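Local coordinates for protein putative tRNA (Adenine(37)-N6)-methyltransferase (Pseudomonas aeruginosa, PDB 7BTU) that probably methylates N6-threonylcarbamoyladenosine at position 37 of tRNA, using S-adenosyl-L-methionine as the methyl donor, at residues 91-96 / 100-105; 62-67 / 125-130; 137-140 / 144-147; 19-22 / 27-30. One frame throughout, in Å; residues are numbered along the deposited sequence.

Interaction 1. Residues 91-96 / 100-105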
loop_
_atom_site.group_PDB
_atom_site.type_symbol
_atom_site.label_atom_id
_atom_site.label_comp_id
_atom_site.label_asym_id
_atom_site.label_seq_id
_atom_site.Cartn_x
_atom_site.Cartn_y
_atom_site.Cartn_z
ATOM N N LEU B 91 -20.714 -4.246 5.246
ATOM C CA LEU B 91 -19.381 -4.821 5.323
ATOM C C LEU B 91 -18.620 -4.200 6.488
ATOM O O LEU B 91 -18.874 -3.054 6.860
ATOM C CB LEU B 91 -18.602 -4.572 4.027
ATOM C CG LEU B 91 -19.152 -5.318 2.813
ATOM C CD1 LEU B 91 -18.340 -4.905 1.597
ATOM C CD2 LEU B 91 -19.045 -6.811 3.058
ATOM N N GLY B 92 -17.680 -4.964 7.053
ATOM C CA GLY B 92 -16.787 -4.406 8.043
ATOM C C GLY B 92 -15.857 -3.359 7.455
ATOM O O GLY B 92 -15.434 -3.438 6.301
ATOM N N VAL B 93 -15.532 -2.350 8.260
ATOM C CA VAL B 93 -14.679 -1.281 7.748
ATOM C C VAL B 93 -13.351 -1.851 7.252
ATOM O O VAL B 93 -12.795 -1.383 6.249
ATOM C CB VAL B 93 -14.464 -0.192 8.832
ATOM C CG1 VAL B 93 -13.691 -0.755 10.018
ATOM C CG2 VAL B 93 -13.709 1.052 8.243
ATOM N N PHE B 94 -12.855 -2.896 7.902
ATOM C CA PHE B 94 -11.572 -3.480 7.518
ATOM C C PHE B 94 -11.682 -4.360 6.281
ATOM O O PHE B 94 -10.650 -4.824 5.781
ATOM C CB PHE B 94 -10.995 -4.278 8.695
ATOM C CG PHE B 94 -10.673 -3.416 9.877
ATOM C CD1 PHE B 94 -9.969 -2.236 9.709
ATOM C CD2 PHE B 94 -11.073 -3.776 11.158
ATOM C CE1 PHE B 94 -9.627 -1.426 10.854
ATOM C CE2 PHE B 94 -10.741 -2.986 12.258
ATOM C CZ PHE B 94 -10.051 -1.809 12.115
ATOM N N ALA B 95 -12.900 -4.601 5.800
ATOM C CA ALA B 95 -13.116 -5.289 4.538
ATOM C C ALA B 95 -13.277 -4.304 3.378
ATOM O O ALA B 95 -13.597 -4.721 2.258
ATOM C CB ALA B 95 -14.364 -6.183 4.648
ATOM N N THR B 96 -13.077 -3.013 3.636
ATOM C CA THR B 96 -13.328 -1.952 2.679
ATOM C C THR B 96 -12.175 -0.975 2.661
ATOM O O THR B 96 -11.320 -0.925 3.567
ATOM C CB THR B 96 -14.588 -1.125 3.019
ATOM O OG1 THR B 96 -14.254 -0.227 4.096
ATOM C CG2 THR B 96 -15.786 -1.998 3.418
ATOM N N HIS B 100 -13.870 6.822 5.916
ATOM C CA HIS B 100 -14.007 7.085 7.356
ATOM C C HIS B 100 -13.586 5.796 8.035
ATOM O O HIS B 100 -14.324 4.815 8.007
ATOM C CB HIS B 100 -15.428 7.470 7.782
ATOM C CG HIS B 100 -16.002 8.646 7.044
ATOM N ND1 HIS B 100 -16.600 8.532 5.804
ATOM C CD2 HIS B 100 -16.075 9.959 7.378
ATOM C CE1 HIS B 100 -17.019 9.722 5.407
ATOM N NE2 HIS B 100 -16.704 10.607 6.340
ATOM N N ARG B 101 -12.378 5.769 8.583
ATOM C CA ARG B 101 -11.839 4.539 9.159
ATOM C C ARG B 101 -10.907 4.865 10.330
ATOM O O ARG B 101 -10.477 6.015 10.485
ATOM C CB ARG B 101 -11.119 3.715 8.085
ATOM C CG ARG B 101 -9.951 4.403 7.500
ATOM C CD ARG B 101 -9.448 3.642 6.249
ATOM N NE ARG B 101 -9.305 2.197 6.447
ATOM C CZ ARG B 101 -10.147 1.267 5.979
ATOM N NH1 ARG B 101 -11.257 1.603 5.307
ATOM N NH2 ARG B 101 -9.908 -0.000 6.247
ATOM N N PRO B 102 -10.653 3.894 11.216
ATOM C CA PRO B 102 -9.750 4.135 12.352
ATOM C C PRO B 102 -8.428 4.716 11.875
ATOM O O PRO B 102 -7.844 4.254 10.893
ATOM C CB PRO B 102 -9.554 2.738 12.957
ATOM C CG PRO B 102 -10.779 1.981 12.587
ATOM C CD PRO B 102 -11.240 2.536 11.252
ATOM N N ASN B 103 -7.994 5.774 12.543
ATOM C CA ASN B 103 -6.735 6.480 12.253
ATOM C C ASN B 103 -6.679 7.310 10.981
ATOM O O ASN B 103 -5.756 8.107 10.849
ATOM C CB ASN B 103 -5.561 5.503 12.245
ATOM C CG ASN B 103 -5.278 5.016 13.627
ATOM O OD1 ASN B 103 -5.271 5.826 14.538
ATOM N ND2 ASN B 103 -5.191 3.691 13.827
ATOM N N GLY B 104 -7.646 7.187 10.067
ATOM C CA GLY B 104 -7.785 8.185 9.012
ATOM C C GLY B 104 -6.718 8.192 7.919
ATOM O O GLY B 104 -6.510 9.239 7.301
ATOM N N ILE B 105 -6.017 7.076 7.666
ATOM C CA ILE B 105 -4.914 7.042 6.702
ATOM C C ILE B 105 -5.319 6.232 5.478
ATOM O O ILE B 105 -5.872 5.145 5.619
ATOM C CB ILE B 105 -3.646 6.435 7.334
ATOM C CG1 ILE B 105 -3.191 7.289 8.500
ATOM C CG2 ILE B 105 -2.473 6.405 6.285
ATOM C CD1 ILE B 105 -2.239 6.573 9.328
#

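Interaction 2. Residues 62-67 / 125-130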
loop_
_atom_site.group_PDB
_atom_site.type_symbol
_atom_site.label_atom_id
_atom_site.label_comp_id
_atom_site.label_asym_id
_atom_site.label_seq_id
_atom_site.Cartn_x
_atom_site.Cartn_y
_atom_site.Cartn_z
ATOM N N VAL B 62 4.663 5.227 -7.424
ATOM C CA VAL B 62 4.959 5.382 -6.007
ATOM C C VAL B 62 3.697 5.158 -5.205
ATOM O O VAL B 62 2.573 5.380 -5.681
ATOM C CB VAL B 62 5.566 6.764 -5.672
ATOM C CG1 VAL B 62 6.976 6.890 -6.296
ATOM C CG2 VAL B 62 4.647 7.946 -6.124
ATOM N N TRP B 63 3.904 4.688 -3.983
ATOM C CA TRP B 63 2.864 4.647 -2.972
ATOM C C TRP B 63 2.855 5.963 -2.238
ATOM O O TRP B 63 3.918 6.431 -1.808
ATOM C CB TRP B 63 3.153 3.509 -1.988
ATOM C CG TRP B 63 2.846 2.117 -2.487
ATOM C CD1 TRP B 63 3.747 1.123 -2.785
ATOM C CD2 TRP B 63 1.539 1.537 -2.657
ATOM N NE1 TRP B 63 3.086 -0.008 -3.131
ATOM C CE2 TRP B 63 1.729 0.214 -3.070
ATOM C CE3 TRP B 63 0.210 2.030 -2.478
ATOM C CZ2 TRP B 63 0.651 -0.664 -3.349
ATOM C CZ3 TRP B 63 -0.859 1.166 -2.721
ATOM C CH2 TRP B 63 -0.621 -0.186 -3.167
ATOM N N LEU B 64 1.658 6.533 -2.039
ATOM C CA LEU B 64 1.486 7.670 -1.161
ATOM C C LEU B 64 0.591 7.225 -0.008
ATOM O O LEU B 64 -0.506 6.697 -0.237
ATOM C CB LEU B 64 0.853 8.881 -1.888
ATOM C CG LEU B 64 1.610 9.460 -3.112
ATOM C CD1 LEU B 64 0.852 10.637 -3.775
ATOM C CD2 LEU B 64 3.096 9.821 -2.758
ATOM N N LEU B 65 1.036 7.460 1.209
ATOM C CA LEU B 65 0.168 7.381 2.377
ATOM C C LEU B 65 -0.293 8.799 2.655
ATOM O O LEU B 65 0.516 9.752 2.615
ATOM C CB LEU B 65 0.900 6.848 3.641
ATOM C CG LEU B 65 1.466 5.453 3.465
ATOM C CD1 LEU B 65 2.259 4.976 4.684
ATOM C CD2 LEU B 65 0.373 4.428 3.094
ATOM N N PHE B 66 -1.585 8.940 2.978
ATOM C CA PHE B 66 -2.173 10.258 3.083
ATOM C C PHE B 66 -3.268 10.239 4.130
ATOM O O PHE B 66 -3.683 9.187 4.633
ATOM C CB PHE B 66 -2.712 10.712 1.717
ATOM C CG PHE B 66 -3.860 9.851 1.228
ATOM C CD1 PHE B 66 -3.614 8.729 0.409
ATOM C CD2 PHE B 66 -5.159 10.181 1.573
ATOM C CE1 PHE B 66 -4.710 7.918 -0.029
ATOM C CE2 PHE B 66 -6.288 9.408 1.153
ATOM C CZ PHE B 66 -6.046 8.272 0.340
ATOM N N LEU B 67 -3.725 11.429 4.476
ATOM C CA LEU B 67 -4.762 11.582 5.480
ATOM C C LEU B 67 -6.089 11.812 4.786
ATOM O O LEU B 67 -6.161 12.678 3.905
ATOM C CB LEU B 67 -4.456 12.768 6.380
ATOM C CG LEU B 67 -3.283 12.584 7.364
ATOM C CD1 LEU B 67 -3.068 13.826 8.163
ATOM C CD2 LEU B 67 -3.583 11.410 8.281
ATOM N N ILE B 125 -3.981 10.187 -10.995
ATOM C CA ILE B 125 -4.084 10.475 -9.569
ATOM C C ILE B 125 -5.502 10.151 -9.092
ATOM O O ILE B 125 -6.465 10.203 -9.864
ATOM C CB ILE B 125 -3.708 11.962 -9.336
ATOM C CG1 ILE B 125 -3.229 12.210 -7.896
ATOM C CG2 ILE B 125 -4.862 12.948 -9.706
ATOM C CD1 ILE B 125 -2.711 13.596 -7.715
ATOM N N ASP B 126 -5.647 9.793 -7.801
ATOM C CA ASP B 126 -6.966 9.572 -7.227
ATOM C C ASP B 126 -7.149 10.338 -5.929
ATOM O O ASP B 126 -7.886 9.877 -5.056
ATOM C CB ASP B 126 -7.222 8.081 -6.994
ATOM C CG ASP B 126 -6.274 7.448 -5.951
ATOM O OD1 ASP B 126 -5.307 8.125 -5.478
ATOM O OD2 ASP B 126 -6.494 6.245 -5.621
ATOM N N LEU B 127 -6.403 11.421 -5.731
ATOM C CA LEU B 127 -6.422 12.166 -4.478
ATOM C C LEU B 127 -7.044 13.525 -4.682
ATOM O O LEU B 127 -6.751 14.195 -5.669
ATOM C CB LEU B 127 -4.993 12.350 -3.910
ATOM C CG LEU B 127 -4.320 11.019 -3.562
ATOM C CD1 LEU B 127 -2.911 11.263 -3.086
ATOM C CD2 LEU B 127 -5.119 10.298 -2.484
ATOM N N LEU B 128 -7.804 13.971 -3.693
ATOM C CA LEU B 128 -8.410 15.294 -3.744
ATOM C C LEU B 128 -7.363 16.387 -3.632
ATOM O O LEU B 128 -6.335 16.235 -2.952
ATOM C CB LEU B 128 -9.421 15.453 -2.591
ATOM C CG LEU B 128 -10.679 14.596 -2.771
ATOM C CD1 LEU B 128 -11.490 14.543 -1.432
ATOM C CD2 LEU B 128 -11.615 15.158 -3.905
ATOM N N ASP B 129 -7.649 17.509 -4.302
ATOM C CA ASP B 129 -6.848 18.717 -4.162
ATOM C C ASP B 129 -6.746 19.057 -2.676
ATOM O O ASP B 129 -7.749 19.013 -1.947
ATOM C CB ASP B 129 -7.498 19.890 -4.902
ATOM C CG ASP B 129 -6.589 21.084 -4.977
ATOM O OD1 ASP B 129 -5.477 21.010 -5.540
ATOM O OD2 ASP B 129 -6.942 22.084 -4.380
ATOM N N GLY B 130 -5.534 19.394 -2.225
ATOM C CA GLY B 130 -5.330 19.719 -0.810
ATOM C C GLY B 130 -5.025 18.545 0.103
ATOM O O GLY B 130 -4.836 18.754 1.322
#

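Interaction 3. Residues 137-140 / 144-147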
loop_
_atom_site.group_PDB
_atom_site.type_symbol
_atom_site.label_atom_id
_atom_site.label_comp_id
_atom_site.label_asym_id
_atom_site.label_seq_id
_atom_site.Cartn_x
_atom_site.Cartn_y
_atom_site.Cartn_z
ATOM N N LYS B 137 6.851 6.119 -1.140
ATOM C CA LYS B 137 7.728 4.935 -1.278
ATOM C C LYS B 137 7.587 4.407 -2.698
ATOM O O LYS B 137 6.510 4.523 -3.293
ATOM C CB LYS B 137 7.345 3.805 -0.301
ATOM N N PRO B 138 8.628 3.779 -3.247
ATOM C CA PRO B 138 8.506 3.160 -4.582
ATOM C C PRO B 138 7.515 2.024 -4.544
ATOM O O PRO B 138 7.516 1.231 -3.609
ATOM C CB PRO B 138 9.919 2.598 -4.875
ATOM C CG PRO B 138 10.809 3.279 -3.916
ATOM C CD PRO B 138 9.982 3.641 -2.678
ATOM N N TYR B 139 6.706 1.928 -5.603
ATOM C CA TYR B 139 5.926 0.731 -5.867
ATOM C C TYR B 139 6.852 -0.328 -6.468
ATOM O O TYR B 139 7.609 -0.049 -7.399
ATOM C CB TYR B 139 4.763 1.073 -6.826
ATOM C CG TYR B 139 3.854 -0.109 -7.097
ATOM C CD1 TYR B 139 4.206 -1.093 -8.024
ATOM C CD2 TYR B 139 2.661 -0.270 -6.373
ATOM C CE1 TYR B 139 3.366 -2.211 -8.260
ATOM C CE2 TYR B 139 1.806 -1.378 -6.619
ATOM C CZ TYR B 139 2.174 -2.338 -7.513
ATOM O OH TYR B 139 1.346 -3.423 -7.744
ATOM N N VAL B 140 6.823 -1.541 -5.918
ATOM C CA VAL B 140 7.713 -2.602 -6.379
ATOM C C VAL B 140 6.895 -3.846 -6.697
ATOM O O VAL B 140 6.375 -4.491 -5.771
ATOM C CB VAL B 140 8.796 -2.927 -5.318
ATOM C CG1 VAL B 140 9.770 -3.989 -5.839
ATOM C CG2 VAL B 140 9.534 -1.686 -4.932
ATOM N N ASP B 144 4.392 -6.026 -4.381
ATOM C CA ASP B 144 3.102 -5.340 -4.273
ATOM C C ASP B 144 2.046 -5.867 -5.248
ATOM O O ASP B 144 0.861 -5.657 -5.010
ATOM C CB ASP B 144 3.283 -3.834 -4.504
ATOM C CG ASP B 144 4.242 -3.193 -3.506
ATOM O OD1 ASP B 144 4.398 -3.732 -2.387
ATOM O OD2 ASP B 144 4.849 -2.151 -3.826
ATOM N N ALA B 145 2.455 -6.514 -6.338
ATOM C CA ALA B 145 1.535 -7.011 -7.380
ATOM C C ALA B 145 1.456 -8.510 -7.117
ATOM O O ALA B 145 2.334 -9.277 -7.519
ATOM C CB ALA B 145 2.071 -6.690 -8.776
ATOM N N VAL B 146 0.387 -8.916 -6.452
ATOM C CA VAL B 146 0.255 -10.246 -5.873
ATOM C C VAL B 146 -0.627 -11.071 -6.807
ATOM O O VAL B 146 -1.856 -10.928 -6.816
ATOM C CB VAL B 146 -0.334 -10.189 -4.465
ATOM C CG1 VAL B 146 -0.501 -11.645 -3.934
ATOM C CG2 VAL B 146 0.627 -9.366 -3.514
ATOM N N ALA B 147 0.001 -11.898 -7.638
ATOM C CA ALA B 147 -0.759 -12.486 -8.736
ATOM C C ALA B 147 -1.808 -13.472 -8.225
ATOM O O ALA B 147 -2.904 -13.575 -8.797
ATOM C CB ALA B 147 0.201 -13.151 -9.725
#

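Interaction 4. Residues 19-22 / 27-30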
loop_
_atom_site.group_PDB
_atom_site.type_symbol
_atom_site.label_atom_id
_atom_site.label_comp_id
_atom_site.label_asym_id
_atom_site.label_seq_id
_atom_site.Cartn_x
_atom_site.Cartn_y
_atom_site.Cartn_z
ATOM N N SER B 19 -4.376 18.943 -7.169
ATOM C CA SER B 19 -4.860 18.033 -8.206
ATOM C C SER B 19 -6.136 18.542 -8.862
ATOM O O SER B 19 -6.718 19.551 -8.466
ATOM C CB SER B 19 -5.068 16.612 -7.683
ATOM O OG SER B 19 -6.281 16.517 -7.022
ATOM N N CYS B 20 -6.494 17.855 -9.938
ATOM C CA CYS B 20 -7.729 18.162 -10.665
ATOM C C CYS B 20 -9.001 17.936 -9.845
ATOM O O CYS B 20 -10.055 18.430 -10.255
ATOM C CB CYS B 20 -7.767 17.338 -11.949
ATOM S SG CYS B 20 -7.548 15.588 -11.779
ATOM N N PHE B 21 -8.975 17.093 -8.793
ATOM C CA PHE B 21 -10.222 16.580 -8.215
ATOM C C PHE B 21 -10.664 17.417 -7.021
ATOM O O PHE B 21 -9.903 17.600 -6.061
ATOM C CB PHE B 21 -10.094 15.102 -7.818
ATOM C CG PHE B 21 -9.988 14.181 -9.014
ATOM C CD1 PHE B 21 -10.984 14.200 -10.016
ATOM C CD2 PHE B 21 -8.887 13.350 -9.174
ATOM C CE1 PHE B 21 -10.860 13.376 -11.159
ATOM C CE2 PHE B 21 -8.789 12.505 -10.318
ATOM C CZ PHE B 21 -9.754 12.520 -11.277
ATOM N N MET B 22 -11.905 17.916 -7.083
ATOM C CA MET B 22 -12.470 18.699 -5.980
ATOM C C MET B 22 -13.522 17.937 -5.174
ATOM O O MET B 22 -13.859 18.358 -4.054
ATOM C CB MET B 22 -13.098 19.996 -6.540
ATOM C CG MET B 22 -12.168 20.813 -7.479
ATOM S SD MET B 22 -10.682 21.430 -6.589
ATOM C CE MET B 22 -9.414 21.383 -7.899
ATOM N N ILE B 27 -13.817 10.972 -8.627
ATOM C CA ILE B 27 -12.563 10.248 -8.747
ATOM C C ILE B 27 -12.810 8.905 -9.411
ATOM O O ILE B 27 -13.694 8.163 -8.971
ATOM C CB ILE B 27 -11.926 10.095 -7.382
ATOM C CG1 ILE B 27 -11.550 11.486 -6.864
ATOM C CG2 ILE B 27 -10.691 9.213 -7.501
ATOM C CD1 ILE B 27 -10.979 11.441 -5.477
ATOM N N PRO B 28 -12.087 8.557 -10.472
ATOM C CA PRO B 28 -12.341 7.270 -11.118
ATOM C C PRO B 28 -12.035 6.114 -10.183
ATOM O O PRO B 28 -11.094 6.152 -9.376
ATOM C CB PRO B 28 -11.409 7.271 -12.343
ATOM C CG PRO B 28 -10.701 8.551 -12.341
ATOM C CD PRO B 28 -11.281 9.462 -11.302
ATOM N N ARG B 29 -12.853 5.076 -10.308
ATOM C CA ARG B 29 -12.621 3.847 -9.552
ATOM C C ARG B 29 -11.348 3.145 -9.990
ATOM O O ARG B 29 -10.752 2.397 -9.196
ATOM C CB ARG B 29 -13.839 2.928 -9.698
ATOM N N GLN B 30 -10.907 3.368 -11.241
ATOM C CA GLN B 30 -9.674 2.794 -11.771
ATOM C C GLN B 30 -8.773 3.933 -12.235
ATOM O O GLN B 30 -8.634 4.205 -13.448
ATOM C CB GLN B 30 -9.952 1.815 -12.902
ATOM C CG GLN B 30 -10.557 0.560 -12.420
ATOM C CD GLN B 30 -10.720 -0.420 -13.548
ATOM O OE1 GLN B 30 -11.784 -0.488 -14.178
ATOM N NE2 GLN B 30 -9.661 -1.147 -13.848
#

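Interaction 1. Residues 91-96 / 100-105
Arg101 reaches across to the carbonyl oxygens of Val93 and Thr96 with the outer nitrogens of its guanidinium group. NH2 donates to Val93 O at 3.2 Å, bent at the hydrogen (137°) and standing above the carbonyl plane, while NH1 and NH2 each make a weak, strongly bent bond to Thr96 O, 3.1 Å from NH1. Val93 O is gripped further from its own segment: Thr96 OG1 donates to it at 2.8 Å and Thr96 N at 3.1 Å. The strongest charge partner of Arg101 is Asp135 of the second subunit, which forms a salt bridge with NE, so the guanidinium ties a turn of its own chain to the dimer partner. With CG wedged between backbone N and carbonyl carbon (chi1 63°) and a bend at chi3, the arginine chain folds back over Val93, whose CG2 lies 3.7 Å from Arg101 CB. Farther out, Pro102 CG rests 3.9 Å from Phe94 CZ. The Phe94 ring and the guanidinium plane are turned 68° against each other. The 3-10 turn 93-95, just after strand 91-92, is thereby held against the loop that leads into barrel strand 105-116, with the second subunit packing on Phe94 and Pro102.

Interaction 2. Residues 62-67 / 125-130
Leu127 drives one methyl group, CD2, onto the face of the Phe66 ring, and this is the tight part of the contact. The methyl carbon sits 3.5 Å from the ring centroid and only 14° off the ring normal, a nearly vertical CH-pi approach; its closest ring atom is Phe66 CE1, at 3.4 Å. The phenyl group is set up for this by its first torsion: CG lies between the backbone N and the carbonyl carbon (chi1 65°), and the face is offered to the incoming loop. The other branch of Leu127 has a lighter task. Its CD1 meets Leu64 CD1 at 3.9 Å, a looser methyl-to-methyl touch, so the forked leucine end straddles two side chains two residues apart on the same strand. No hydrogen bond crosses between the segments, and the backbones stay well apart, 8.9 Å between the CA atoms of Phe66 and Leu127. On the more open side of the loop, Leu128 and Asp129 are partly exposed and Gly130 is exposed. Strand 61-67 runs between strands 105-116 and 132-138 in the barrel, and the loop that joins strands 119-123 and 132-138 lays Leu127 on Leu64, Phe66 and also Ile17 of strand 15-19.

Interaction 3. Residues 137-140 / 144-147
Tyr139 lies with one face of its ring over the CB of Asp144, which stands 3.5 Å from CZ and is displaced toward the ring's rim in a CH-pi contact. With its CG anti to the backbone N (chi1 -177°), the tyrosine sends its ring alongside the aspartate, the two side chains running in opposite directions with ring and carboxylate planes 68° apart. Beyond the ring, Tyr139 OH comes to 3.5 Å from Ala145 CB, and its polar partners are Asp144 O and Val146 N of the second subunit. The carboxylate turns back to the N-terminal end of the short helix: Asp144 OD2 accepts from Val140 N at 2.9 Å, almost straight (176°), although the donor lies well above the carboxylate plane. The backbone closes the turn in return, Asp144 N donating to Val140 O at 2.9 Å in the carbonyl plane. OD2 has further partners in Trp63 NE1 and, through a salt bridge, Arg97 of the second subunit, so three donors hold this buried oxygen. Val140 at the N-cap and Asp144, the last helical residue, span the single turn of helix 141-144 and join the end of barrel strand 132-138 to the dimer interface.

Interaction 4. Residues 19-22 / 27-30
Phe21 CG lies anti to its carbonyl carbon (chi1 -69°), and Ile27 CG1 takes the matching place on its own residue (chi1 -65°), an arrangement that lays the isoleucine methylene over one face of the phenylalanine ring. Ile27 CG1 is 3.8 Å from Phe21 CG and 4.1 Å from the ring centroid, nearer the CB end than the centre, as a CH-pi contact 25° off the normal. At the far end of the ring Pro28 CD approaches obliquely, 3.4 Å from Phe21 CZ, so consecutive residues of segment 27-30 spread along the length of the phenyl group. The opposite face is occupied by Cys20 SG, 3.5 Å above the plane and over the ring centre, and the aromatic is therefore sandwiched between sulfur and methylene. No hydrogen bond links the two segments; the grip is apolar. Polar order comes instead from within 19-22, where Ser19 OG accepts from Phe21 N at 3.3 Å. Leu213 of strand 209-213 also packs on Phe21, and Gln194 on Pro28. The serine bond defines an ST turn, here at the end of barrel strand 15-19, opening the long connection to strand 38-43 that folds back on itself through Phe21.

Interactions 2 and 4 are the closest pair, with centres about 10 Å apart: Leu127 O lies 2.7 Å from Ser19 OG and Asp129 OD1 lies 2.9 Å from Ser19 N, joining their loops. Interaction 2 also meets interaction 3, about 17 Å away between centres, along neighbouring barrel strands 61-67 and 132-138; Trp63 N is 2.7 Å from Lys137 O. Interaction 1, nested along the chain inside the loop closed by interaction 2, touches it where Ile105 CG2 packs 3.5 Å from Phe66 O. Interactions 1 and 3 do not touch within the chain, their nearest atoms being about 12 Å apart, yet both join the dimer interface through salt bridges to the second subunit.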